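Local coordinates for protein GH127 beta-L-arabinofuranoside (Geobacillus stearothermophilus, PDB 4QK0) that probably hydrolyses beta-L-arabinofuranosides, as a family 127 glycoside hydrolase, at residues A[305-310]-A[383-388]. Numbering follows the deposited sequence.
Sequences YITGGV and NPLEVW
The Tyr305 ring meets Leu385 obliquely: both methyls of Leu385, CD1 and CD2, lie 3.9 Å from Tyr305 CD1, while Gly309 C sits in plane at the ring edge. CG of Leu385, anti to its own carbonyl carbon (chi1 -79°), carries its two methyls toward the turn. Leu385 CD2 approaches Ile306 CG2 at 4.0 Å, and Leu385 CD1 is as near to Thr307 OG1 as to Tyr305 CD1, 3.9 Å in each case. The side chains of Thr307 and Leu385 meet tip to tip, and Thr307 CG2 reaches the branch point CG of Leu385 at 4.1 Å.

No direct hydrogen bond joins the segments; the polar link is a water, 2.6 Å from Thr307 OG1, that donates to Asn383 O at 3.0 Å. Chi1 of 53° sets OG1 between backbone N and carbonyl carbon, where it also accepts from Gly309 N (3.3 Å, 149°), an ST turn. This overlaps the type I turn from Tyr305 to Gly308, closed by Gly308 N to Tyr305 O at 2.9 Å. A valine in place of Thr307 would probably leave Gly309 N and the bridging water without their hydroxyl partner.

The buried contact joins the loop between helix 286-302 and strand 318-319 to the lead-in of strand 386-387, which pairs antiparallel with strand 641-647; Trp644 of that strand touches both Ile306 and Leu385, and Tyr613 of the second subunit packs on Ile306.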
loop_
_atom_site.group_PDB
_atom_site.type_symbol
_atom_site.label_atom_id
_atom_site.label_comp_id
_atom_site.label_asym_id
_atom_site.label_seq_id
_atom_site.Cartn_x
_atom_site.Cartn_y
_atom_site.Cartn_z
ATOM N N TYR A 305 14.777 8.183 3.220
ATOM C CA TYR A 305 13.783 9.156 3.696
ATOM C C TYR A 305 14.458 10.336 4.354
ATOM O O TYR A 305 15.562 10.236 4.865
ATOM C CB TYR A 305 12.830 8.457 4.688
ATOM C CG TYR A 305 11.848 7.450 4.020
ATOM C CD1 TYR A 305 10.669 7.891 3.453
ATOM C CD2 TYR A 305 12.113 6.115 3.993
ATOM C CE1 TYR A 305 9.780 7.013 2.856
ATOM C CE2 TYR A 305 11.239 5.233 3.389
ATOM C CZ TYR A 305 10.038 5.699 2.836
ATOM O OH TYR A 305 9.173 4.796 2.190
ATOM N N ILE A 306 13.745 11.431 4.477
ATOM C CA ILE A 306 14.330 12.608 5.020
ATOM C C ILE A 306 14.747 12.410 6.503
ATOM O O ILE A 306 15.590 13.122 6.987
ATOM C CB ILE A 306 13.416 13.823 4.842
ATOM C CG1 ILE A 306 14.157 15.118 5.144
ATOM C CG2 ILE A 306 12.168 13.675 5.700
ATOM C CD1 ILE A 306 13.367 16.385 4.894
ATOM N N THR A 307 14.154 11.441 7.163
ATOM C CA THR A 307 14.454 11.088 8.519
ATOM C C THR A 307 15.713 10.200 8.679
ATOM O O THR A 307 16.085 9.852 9.805
ATOM C CB THR A 307 13.284 10.276 9.101
ATOM O OG1 THR A 307 12.997 9.178 8.234
ATOM C CG2 THR A 307 12.065 11.146 9.229
ATOM N N GLY A 308 16.340 9.810 7.577
ATOM C CA GLY A 308 17.389 8.816 7.633
ATOM C C GLY A 308 16.841 7.401 7.613
ATOM O O GLY A 308 17.573 6.451 7.643
ATOM N N GLY A 309 15.536 7.245 7.441
ATOM C CA GLY A 309 14.964 5.920 7.268
ATOM C C GLY A 309 15.305 5.306 5.941
ATOM O O GLY A 309 15.436 6.004 4.946
ATOM N N VAL A 310 15.396 3.988 5.914
ATOM C CA VAL A 310 15.569 3.272 4.675
ATOM C C VAL A 310 14.721 2.022 4.711
ATOM O O VAL A 310 14.533 1.393 5.761
ATOM C CB VAL A 310 17.033 2.862 4.416
ATOM C CG1 VAL A 310 17.889 4.058 4.059
ATOM C CG2 VAL A 310 17.618 2.286 5.664
ATOM N N ASN A 383 9.095 3.021 11.322
ATOM C CA ASN A 383 9.081 4.448 11.569
ATOM C C ASN A 383 8.468 5.218 10.402
ATOM O O ASN A 383 9.180 5.681 9.487
ATOM C CB ASN A 383 10.471 5.014 11.815
ATOM C CG ASN A 383 11.090 4.433 13.042
ATOM O OD1 ASN A 383 11.686 3.365 12.969
ATOM N ND2 ASN A 383 10.845 5.053 14.189
ATOM N N PRO A 384 7.159 5.427 10.450
ATOM C CA PRO A 384 6.473 6.008 9.305
ATOM C C PRO A 384 6.675 7.496 9.264
ATOM O O PRO A 384 7.056 8.094 10.254
ATOM C CB PRO A 384 5.027 5.646 9.582
ATOM C CG PRO A 384 4.939 5.679 11.073
ATOM C CD PRO A 384 6.242 5.133 11.561
ATOM N N LEU A 385 6.458 8.095 8.098
ATOM C CA LEU A 385 6.497 9.535 7.960
ATOM C C LEU A 385 5.137 10.157 7.841
ATOM O O LEU A 385 4.988 11.402 7.756
ATOM C CB LEU A 385 7.361 9.929 6.755
ATOM C CG LEU A 385 8.858 9.859 7.055
ATOM C CD1 LEU A 385 9.363 8.415 7.063
ATOM C CD2 LEU A 385 9.522 10.686 5.975
ATOM N N GLU A 386 4.122 9.309 7.876
ATOM C CA GLU A 386 2.725 9.780 7.807
ATOM C C GLU A 386 1.831 8.748 8.444
ATOM O O GLU A 386 1.881 7.574 8.100
ATOM C CB GLU A 386 2.300 10.011 6.382
ATOM C CG GLU A 386 0.817 10.341 6.226
ATOM C CD GLU A 386 0.480 10.723 4.797
ATOM O OE1 GLU A 386 0.968 11.748 4.347
ATOM O OE2 GLU A 386 -0.210 9.952 4.092
ATOM N N VAL A 387 1.017 9.192 9.387
ATOM C CA VAL A 387 0.107 8.301 10.081
ATOM C C VAL A 387 -1.308 8.875 10.117
ATOM O O VAL A 387 -1.513 10.004 10.514
ATOM C CB VAL A 387 0.579 8.038 11.512
ATOM C CG1 VAL A 387 -0.399 7.170 12.249
ATOM C CG2 VAL A 387 1.888 7.281 11.483
ATOM N N TRP A 388 -2.242 8.051 9.644
ATOM C CA TRP A 388 -3.700 8.209 9.853
ATOM C C TRP A 388 -4.119 6.912 10.598
ATOM O O TRP A 388 -4.221 5.889 9.979
ATOM C CB TRP A 388 -4.405 8.371 8.490
ATOM C CG TRP A 388 -5.927 8.526 8.525
ATOM C CD1 TRP A 388 -6.693 8.857 9.593
ATOM C CD2 TRP A 388 -6.835 8.344 7.419
ATOM N NE1 TRP A 388 -8.008 8.898 9.222
ATOM C CE2 TRP A 388 -8.121 8.589 7.896
ATOM C CE3 TRP A 388 -6.672 7.999 6.081
ATOM C CZ2 TRP A 388 -9.252 8.498 7.074
ATOM C CZ3 TRP A 388 -7.787 7.906 5.255
ATOM C CH2 TRP A 388 -9.052 8.157 5.747
HETATM O O HOH W 1 11.885 7.084 9.396
#